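PDB 7P18: 3-oxosteroid 1-dehydrogenase from Sterolibacterium denitrificans, which probably catalyses the FAD-dependent dehydrogenation of 3-oxosteroids to 3-oxo-Delta(1)-steroids, passing the electrons to an acceptor. Local coordinates for residues G43-S46 with A47-G50; L437-S440 with V441-N444; G460-F463 with D464-Y467. All blocks are in the same frame, centred on the assembly; numbering follows the deposited sequence.

Contact 1 of 3, residues G43-S46 with A47-G50; sequences GGTS and AVSG. With FAD (flavin-adenine dinucleotide), chain C.
The carbonyl oxygen Ser46 O is gripped twice by one residue: Ser49 OG donates to it at 2.6 Å, and Ser49 N adds a longer bond to the same atom. The hydroxyl comes in only 19° off the carbonyl plane, whereas the amide arrives from well above it. With chi1 of 77°, Ser49 OG sits between its own backbone N and carbonyl carbon, and from there it turns back over the helix end; it also bonds to Gly51 N. With an alanine here, Ser46 O would probably keep the amide bond but lose the hydroxyl's, and Gly51 N its side-chain partner, so the chain there could shift. The other backbone bonds are those of a short, tightly wound turn, with Ala47 N on Gly43 O and Val48 N on Thr45 O. A side chain on Gly43 would run into Ala47 CB, and one on Gly44 into FAD O5B.

The opposite end of this turn holds the adenosine-side phosphate of FAD. Thr45 N and Thr45 OG1 both give to FAD O2A, each at 2.8 Å. Ser46 does the same for its neighbour: Ser46 OG lies 2.6 Å from FAD O1A and Ser46 N lies 2.9 Å from it. Ser46 OG, turned beside its own backbone N, also accepts from FAD O4' of the ribityl chain at 3.1 Å and is bonded to Ala17 N. Farther along the cofactor, Gly50 N comes within 3.0 Å of flavin N5.

Each of two oxygens on one phosphate is thus held by an amide and a hydroxyl; these donors at the N-terminal end of helix 44-47 would be expected to ease the phosphate's negative charge, with no charged side chain from this turn.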
loop_
_atom_site.group_PDB
_atom_site.type_symbol
_atom_site.label_atom_id
_atom_site.label_comp_id
_atom_site.label_asym_id
_atom_site.label_seq_id
_atom_site.Cartn_x
_atom_site.Cartn_y
_atom_site.Cartn_z
ATOM N N GLY A 43 9.300 -1.850 -10.457
ATOM C CA GLY A 43 7.938 -1.692 -9.911
ATOM C C GLY A 43 7.893 -1.638 -8.406
ATOM O O GLY A 43 6.991 -0.962 -7.897
ATOM N N GLY A 44 8.829 -2.283 -7.696
ATOM C CA GLY A 44 8.909 -2.207 -6.219
ATOM C C GLY A 44 7.609 -2.587 -5.529
ATOM O O GLY A 44 6.843 -3.392 -6.093
ATOM N N THR A 45 7.338 -2.021 -4.350
ATOM C CA THR A 45 6.083 -2.305 -3.591
ATOM C C THR A 45 4.895 -1.902 -4.459
ATOM O O THR A 45 3.840 -2.540 -4.370
ATOM C CB THR A 45 6.035 -1.576 -2.248
ATOM O OG1 THR A 45 7.302 -1.655 -1.577
ATOM C CG2 THR A 45 4.930 -2.122 -1.375
ATOM N N SER A 46 5.076 -0.870 -5.290
ATOM C CA SER A 46 3.989 -0.333 -6.135
ATOM C C SER A 46 3.401 -1.500 -6.948
ATOM O O SER A 46 2.162 -1.643 -7.038
ATOM C CB SER A 46 4.551 0.799 -6.997
ATOM O OG SER A 46 5.081 1.860 -6.201
ATOM N N ALA A 47 4.276 -2.331 -7.506
ATOM C CA ALA A 47 3.893 -3.437 -8.413
ATOM C C ALA A 47 3.042 -4.489 -7.692
ATOM O O ALA A 47 2.211 -5.121 -8.371
ATOM C CB ALA A 47 5.139 -4.029 -9.013
ATOM N N VAL A 48 3.244 -4.692 -6.385
ATOM C CA VAL A 48 2.540 -5.745 -5.601
ATOM C C VAL A 48 1.367 -5.140 -4.826
ATOM O O VAL A 48 0.785 -5.830 -3.993
ATOM C CB VAL A 48 3.537 -6.525 -4.709
ATOM C CG1 VAL A 48 4.613 -7.175 -5.555
ATOM C CG2 VAL A 48 4.143 -5.690 -3.605
ATOM N N SER A 49 0.999 -3.889 -5.128
ATOM C CA SER A 49 -0.013 -3.116 -4.389
ATOM C C SER A 49 -1.372 -3.265 -5.053
ATOM O O SER A 49 -1.451 -3.934 -6.091
ATOM C CB SER A 49 0.403 -1.659 -4.306
ATOM O OG SER A 49 0.168 -0.999 -5.525
ATOM N N GLY A 50 -2.381 -2.595 -4.511
ATOM C CA GLY A 50 -3.703 -2.469 -5.148
ATOM C C GLY A 50 -3.720 -1.506 -6.304
ATOM O O GLY A 50 -4.726 -1.493 -7.041
HETATM P PA FAD C . 8.377 1.305 -4.088
HETATM O O1A FAD C . 7.128 1.103 -4.867
HETATM O O2A FAD C . 8.692 0.151 -3.174
HETATM O O5B FAD C . 9.548 1.538 -5.129
HETATM C C5B FAD C . 10.888 1.790 -4.628
HETATM C C4B FAD C . 11.863 1.152 -5.570
HETATM O O4B FAD C . 13.191 1.672 -5.291
HETATM C C3B FAD C . 11.974 -0.384 -5.481
HETATM O O3B FAD C . 11.863 -0.983 -6.768
HETATM C C2B FAD C . 13.347 -0.606 -4.842
HETATM O O2B FAD C . 13.902 -1.879 -5.144
HETATM C C1B FAD C . 14.119 0.620 -5.332
HETATM N N9A FAD C . 15.296 0.964 -4.533
HETATM C C8A FAD C . 15.496 0.824 -3.189
HETATM N N7A FAD C . 16.732 1.147 -2.819
HETATM C C5A FAD C . 17.348 1.565 -3.992
HETATM C C6A FAD C . 18.648 2.041 -4.272
HETATM N N6A FAD C . 19.632 2.124 -3.369
HETATM N N1A FAD C . 18.925 2.365 -5.553
HETATM C C2A FAD C . 17.958 2.240 -6.466
HETATM N N3A FAD C . 16.726 1.735 -6.338
HETATM C C4A FAD C . 16.477 1.442 -5.049
HETATM N N1 FAD C . -0.769 2.090 -1.331
HETATM C C2 FAD C . -1.727 2.790 -1.982
HETATM O O2 FAD C . -1.745 4.034 -1.944
HETATM N N3 FAD C . -2.666 2.181 -2.713
HETATM C C4 FAD C . -2.897 0.823 -2.632
HETATM O O4 FAD C . -3.701 0.320 -3.410
HETATM C C4X FAD C . -1.940 0.037 -1.935
HETATM N N5 FAD C . -2.102 -1.274 -1.866
HETATM C C5X FAD C . -1.114 -2.005 -1.248
HETATM C C6 FAD C . -1.211 -3.417 -1.243
HETATM C C7 FAD C . -0.182 -4.213 -0.758
HETATM C C7M FAD C . -0.294 -5.724 -0.790
HETATM C C8 FAD C . 1.002 -3.600 -0.313
HETATM C C8M FAD C . 2.156 -4.445 0.197
HETATM C C9 FAD C . 1.075 -2.223 -0.235
HETATM C C9A FAD C . 0.056 -1.395 -0.745
HETATM N N10 FAD C . 0.112 0.007 -0.698
HETATM C C10 FAD C . -0.868 0.771 -1.318
HETATM C "C1'" FAD C . 1.324 0.694 -0.239
HETATM C "C2'" FAD C . 2.207 1.054 -1.454
HETATM O "O2'" FAD C . 2.494 -0.074 -2.279
HETATM C "C3'" FAD C . 3.528 1.733 -1.052
HETATM O "O3'" FAD C . 3.346 2.645 0.034
HETATM C "C4'" FAD C . 4.169 2.410 -2.246
HETATM O "O4'" FAD C . 4.288 1.446 -3.282
HETATM C "C5'" FAD C . 5.519 3.030 -1.955
HETATM O "O5'" FAD C . 6.011 3.524 -3.215
HETATM P P FAD C . 7.517 4.015 -3.346
HETATM O O1P FAD C . 7.610 4.397 -4.761
HETATM O O2P FAD C . 7.922 4.910 -2.263
HETATM O O3P FAD C . 8.370 2.630 -3.161
#

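Contact 2 of 3, residues L437-S440 with V441-N444; sequences LKQS and VELN
Lys438 leaves its helix with CG anti to the backbone N (chi1 178°), while Glu442, one turn on, has CG beside its own N and anti to its carbonyl carbon (chi1 -75°); the two chains are thereby swung toward each other. Lys438 runs out extended and bends only at its last torsion, which turns the ammonium toward the carboxylate. Lys438 NZ then meets Glu442 OE2 at 3.0 Å in a salt bridge, on the syn side of that oxygen but 34° out of the carboxylate plane. On its way out the glutamate grazes the backbone, with Glu442 CG 3.4 Å from Lys438 O. Both residues are exposed, so solvent probably weakens the attraction between the charges.

This is i to i+4 pairing along helix 434-450, and the backbone beneath it is regular alpha helix: Glu442 N bonds to Lys438 O at 2.9 Å, and Val441, Leu443 and Asn444 repeat the step with Leu437, Gln439 and Ser440. The helix is amphipathic. Next to the salt bridge, Gln439 bends at its second torsion and lays its amide nitrogen alongside the leucine one turn ahead, Gln439 NE2 being 3.6 Å from Leu443 CG.

On the inner face, Leu437 CD1 touches Val441 CG2 at 4.1 Å, and both side chains rest on Leu423 of helix 423-430; Val441 also reaches Ile481. The buried polar groups find partners here too. Ser440 OG bonds chiefly to Gly353 O, with Gly436 O as a second acceptor that can only share its one hydrogen, and Asn444 ND2 bonds to Ala479 O, while Ile347 of strand 347-349 packs against the side chains of Ser440 and Asn444.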
loop_
_atom_site.group_PDB
_atom_site.type_symbol
_atom_site.label_atom_id
_atom_site.label_comp_id
_atom_site.label_asym_id
_atom_site.label_seq_id
_atom_site.Cartn_x
_atom_site.Cartn_y
_atom_site.Cartn_z
ATOM N N LEU A 437 -11.212 -14.598 26.652
ATOM C CA LEU A 437 -11.680 -14.914 25.277
ATOM C C LEU A 437 -13.149 -15.340 25.338
ATOM O O LEU A 437 -13.940 -14.907 24.459
ATOM C CB LEU A 437 -10.810 -15.997 24.650
ATOM C CG LEU A 437 -11.283 -16.494 23.284
ATOM C CD1 LEU A 437 -11.382 -15.348 22.293
ATOM C CD2 LEU A 437 -10.357 -17.525 22.704
ATOM N N LYS A 438 -13.521 -16.148 26.329
ATOM C CA LYS A 438 -14.937 -16.594 26.483
ATOM C C LYS A 438 -15.829 -15.362 26.663
ATOM O O LYS A 438 -16.886 -15.283 26.001
ATOM C CB LYS A 438 -15.065 -17.580 27.650
ATOM C CG LYS A 438 -16.472 -18.087 27.949
ATOM C CD LYS A 438 -16.415 -19.304 28.925
ATOM C CE LYS A 438 -17.720 -20.057 29.105
ATOM N NZ LYS A 438 -18.705 -19.258 29.873
ATOM N N GLN A 439 -15.420 -14.433 27.509
ATOM C CA GLN A 439 -16.175 -13.175 27.752
ATOM C C GLN A 439 -16.310 -12.390 26.433
ATOM O O GLN A 439 -17.442 -11.954 26.102
ATOM C CB GLN A 439 -15.507 -12.361 28.862
ATOM C CG GLN A 439 -16.214 -11.037 29.132
ATOM C CD GLN A 439 -17.557 -11.220 29.812
ATOM O OE1 GLN A 439 -17.622 -11.479 31.013
ATOM N NE2 GLN A 439 -18.646 -11.106 29.053
ATOM N N SER A 440 -15.231 -12.279 25.651
ATOM C CA SER A 440 -15.221 -11.512 24.376
ATOM C C SER A 440 -16.163 -12.162 23.367
ATOM O O SER A 440 -16.899 -11.410 22.665
ATOM C CB SER A 440 -13.807 -11.359 23.853
ATOM O OG SER A 440 -13.084 -10.598 24.799
ATOM N N VAL A 441 -16.198 -13.498 23.315
ATOM C CA VAL A 441 -17.093 -14.220 22.383
ATOM C C VAL A 441 -18.555 -14.015 22.829
ATOM O O VAL A 441 -19.400 -13.755 21.946
ATOM C CB VAL A 441 -16.705 -15.700 22.241
ATOM C CG1 VAL A 441 -17.810 -16.482 21.534
ATOM C CG2 VAL A 441 -15.379 -15.855 21.505
ATOM N N GLU A 442 -18.841 -14.128 24.129
ATOM C CA GLU A 442 -20.221 -13.911 24.675
ATOM C C GLU A 442 -20.699 -12.490 24.328
ATOM O O GLU A 442 -21.829 -12.347 23.842
ATOM C CB GLU A 442 -20.258 -14.184 26.173
ATOM C CG GLU A 442 -20.218 -15.663 26.501
ATOM C CD GLU A 442 -20.066 -16.013 27.980
ATOM O OE1 GLU A 442 -19.743 -15.096 28.787
ATOM O OE2 GLU A 442 -20.260 -17.207 28.323
ATOM N N LEU A 443 -19.856 -11.469 24.523
ATOM C CA LEU A 443 -20.202 -10.057 24.176
ATOM C C LEU A 443 -20.452 -9.931 22.669
ATOM O O LEU A 443 -21.404 -9.244 22.283
ATOM C CB LEU A 443 -19.098 -9.113 24.658
ATOM C CG LEU A 443 -19.033 -8.925 26.173
ATOM C CD1 LEU A 443 -17.818 -8.113 26.587
ATOM C CD2 LEU A 443 -20.293 -8.252 26.703
ATOM N N ASN A 444 -19.618 -10.559 21.845
ATOM C CA ASN A 444 -19.747 -10.508 20.370
ATOM C C ASN A 444 -21.139 -11.023 19.988
ATOM O O ASN A 444 -21.820 -10.410 19.135
ATOM C CB ASN A 444 -18.690 -11.373 19.685
ATOM C CG ASN A 444 -18.911 -11.522 18.205
ATOM O OD1 ASN A 444 -18.511 -10.639 17.441
ATOM N ND2 ASN A 444 -19.549 -12.612 17.783
#

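Contact 3 of 3, residues G460-F463 with D464-Y467; sequences GNVF and DRYY
Helix 462-466 begins here, and Asn461 is its N-cap. Its side chain folds forward over the first turn: CG lies between the backbone N and the carbonyl carbon (chi1 68°), which brings Asn461 OD1 to two amides of that turn, bonding to Asp464 N at 3.1 Å and more weakly to Phe463 N at 2.8 Å. The bond from Asp464 N is nearly straight (164°), though the donor stands above the plane of the amide C=O. The other half of the amide is used as well, Asn461 ND2 giving a weak bond to Asp464 OD1 at 3.2 Å, with amide and carboxylate planes 68° apart. Asp464 is buried, and its second oxygen is held by Gly459 N and Asn358 ND2, so several donors probably stabilise its negative charge.

Arg465 bends at chi3 and lays its guanidinium over the peptide joining Asn461 to Val462, with Asn461 C 3.6 Å above its plane. Arg465 NH1 bonds to Gly459 O and, at 2.8 Å, to a water that reaches Gly460 O weakly. The backbone bond Arg465 N to Asn461 O, 3.3 Å long, opens the helix.

At the far end Tyr466 CD2 lies 3.7 Å above the ring of Tyr467, over its centre. Tyr467 OH bonds to the hydroxyl of Tyr115, which lines the steroid pocket, and the side chain of Tyr467 comes within about 5 Å of the bound androstadienedione (nearest atoms). The arrangement is a classic asparagine N-cap, starting a short helix that ends beside the steroid site.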
loop_
_atom_site.group_PDB
_atom_site.type_symbol
_atom_site.label_atom_id
_atom_site.label_comp_id
_atom_site.label_asym_id
_atom_site.label_seq_id
_atom_site.Cartn_x
_atom_site.Cartn_y
_atom_site.Cartn_z
ATOM N N GLY A 460 -20.303 0.609 12.243
ATOM C CA GLY A 460 -21.062 1.837 12.567
ATOM C C GLY A 460 -20.981 2.926 11.500
ATOM O O GLY A 460 -21.544 4.020 11.713
ATOM N N ASN A 461 -20.299 2.707 10.390
ATOM C CA ASN A 461 -20.198 3.704 9.305
ATOM C C ASN A 461 -20.027 2.981 7.978
ATOM O O ASN A 461 -19.742 1.785 8.011
ATOM C CB ASN A 461 -19.050 4.675 9.585
ATOM C CG ASN A 461 -17.714 3.988 9.498
ATOM O OD1 ASN A 461 -17.240 3.659 8.403
ATOM N ND2 ASN A 461 -17.129 3.724 10.642
ATOM N N VAL A 462 -20.146 3.699 6.849
ATOM C CA VAL A 462 -20.170 3.090 5.485
ATOM C C VAL A 462 -18.800 2.530 5.110
ATOM O O VAL A 462 -18.765 1.613 4.306
ATOM C CB VAL A 462 -20.701 4.057 4.416
ATOM C CG1 VAL A 462 -22.150 4.389 4.714
ATOM C CG2 VAL A 462 -19.839 5.305 4.274
ATOM N N PHE A 463 -17.701 3.043 5.667
ATOM C CA PHE A 463 -16.372 2.461 5.363
ATOM C C PHE A 463 -16.336 1.032 5.912
ATOM O O PHE A 463 -16.046 0.083 5.151
ATOM C CB PHE A 463 -15.203 3.302 5.891
ATOM C CG PHE A 463 -13.931 2.516 5.840
ATOM C CD1 PHE A 463 -13.293 2.256 4.640
ATOM C CD2 PHE A 463 -13.464 1.898 6.980
ATOM C CE1 PHE A 463 -12.160 1.458 4.599
ATOM C CE2 PHE A 463 -12.342 1.089 6.930
ATOM C CZ PHE A 463 -11.685 0.888 5.749
ATOM N N ASP A 464 -16.613 0.863 7.197
ATOM C CA ASP A 464 -16.622 -0.475 7.850
ATOM C C ASP A 464 -17.496 -1.440 7.037
ATOM O O ASP A 464 -17.053 -2.555 6.701
ATOM C CB ASP A 464 -17.177 -0.425 9.267
ATOM C CG ASP A 464 -16.312 0.237 10.318
ATOM O OD1 ASP A 464 -15.463 1.038 9.942
ATOM O OD2 ASP A 464 -16.609 0.024 11.493
ATOM N N ARG A 465 -18.692 -0.997 6.651
ATOM C CA ARG A 465 -19.704 -1.883 6.014
ATOM C C ARG A 465 -19.327 -2.206 4.571
ATOM O O ARG A 465 -19.816 -3.205 4.067
ATOM C CB ARG A 465 -21.082 -1.230 6.083
ATOM C CG ARG A 465 -21.586 -1.066 7.506
ATOM C CD ARG A 465 -23.039 -0.717 7.593
ATOM N NE ARG A 465 -23.415 0.579 7.066
ATOM C CZ ARG A 465 -23.538 1.703 7.778
ATOM N NH1 ARG A 465 -23.229 1.745 9.062
ATOM N NH2 ARG A 465 -23.947 2.810 7.181
ATOM N N TYR A 466 -18.437 -1.443 3.933
ATOM C CA TYR A 466 -18.014 -1.691 2.537
ATOM C C TYR A 466 -17.507 -3.134 2.374
ATOM O O TYR A 466 -17.743 -3.736 1.328
ATOM C CB TYR A 466 -16.959 -0.676 2.101
ATOM C CG TYR A 466 -16.525 -0.776 0.661
ATOM C CD1 TYR A 466 -17.404 -0.578 -0.393
ATOM C CD2 TYR A 466 -15.209 -1.052 0.343
ATOM C CE1 TYR A 466 -16.985 -0.680 -1.715
ATOM C CE2 TYR A 466 -14.769 -1.150 -0.968
ATOM C CZ TYR A 466 -15.666 -0.965 -2.007
ATOM O OH TYR A 466 -15.139 -1.052 -3.262
ATOM N N TYR A 467 -16.750 -3.647 3.343
ATOM C CA TYR A 467 -16.140 -4.991 3.306
ATOM C C TYR A 467 -16.861 -5.934 4.274
ATOM O O TYR A 467 -16.297 -6.994 4.582
ATOM C CB TYR A 467 -14.634 -4.872 3.565
ATOM C CG TYR A 467 -13.815 -4.405 2.385
ATOM C CD1 TYR A 467 -13.913 -4.978 1.125
ATOM C CD2 TYR A 467 -12.870 -3.400 2.558
ATOM C CE1 TYR A 467 -13.122 -4.559 0.059
ATOM C CE2 TYR A 467 -12.066 -2.972 1.508
ATOM C CZ TYR A 467 -12.222 -3.520 0.251
ATOM O OH TYR A 467 -11.398 -3.060 -0.723
HETATM O O HOH W 1 -24.633 3.274 10.951
#

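Followed from the N terminus, the three contacts come in series: none nests in or crosses another, and each is local, made between residues a few positions apart. Contact 1 comes first, joining helix 44-47 to the loop before strand 53-54 beside the FAD. Nearly 400 residues later, contact 2 lies along helix 434-450 at the periphery, packed on helix 423-430 and strand 347-349, its centre 38 Å from that of contact 1. The chain then turns back inward to contact 3 on helix 462-466; the nearest atoms of contacts 2 and 3 are about 12 Å apart. The nearest atoms of contacts 1 and 3 are about 9 Å apart, one serving the cofactor and the other bordering the steroid pocket.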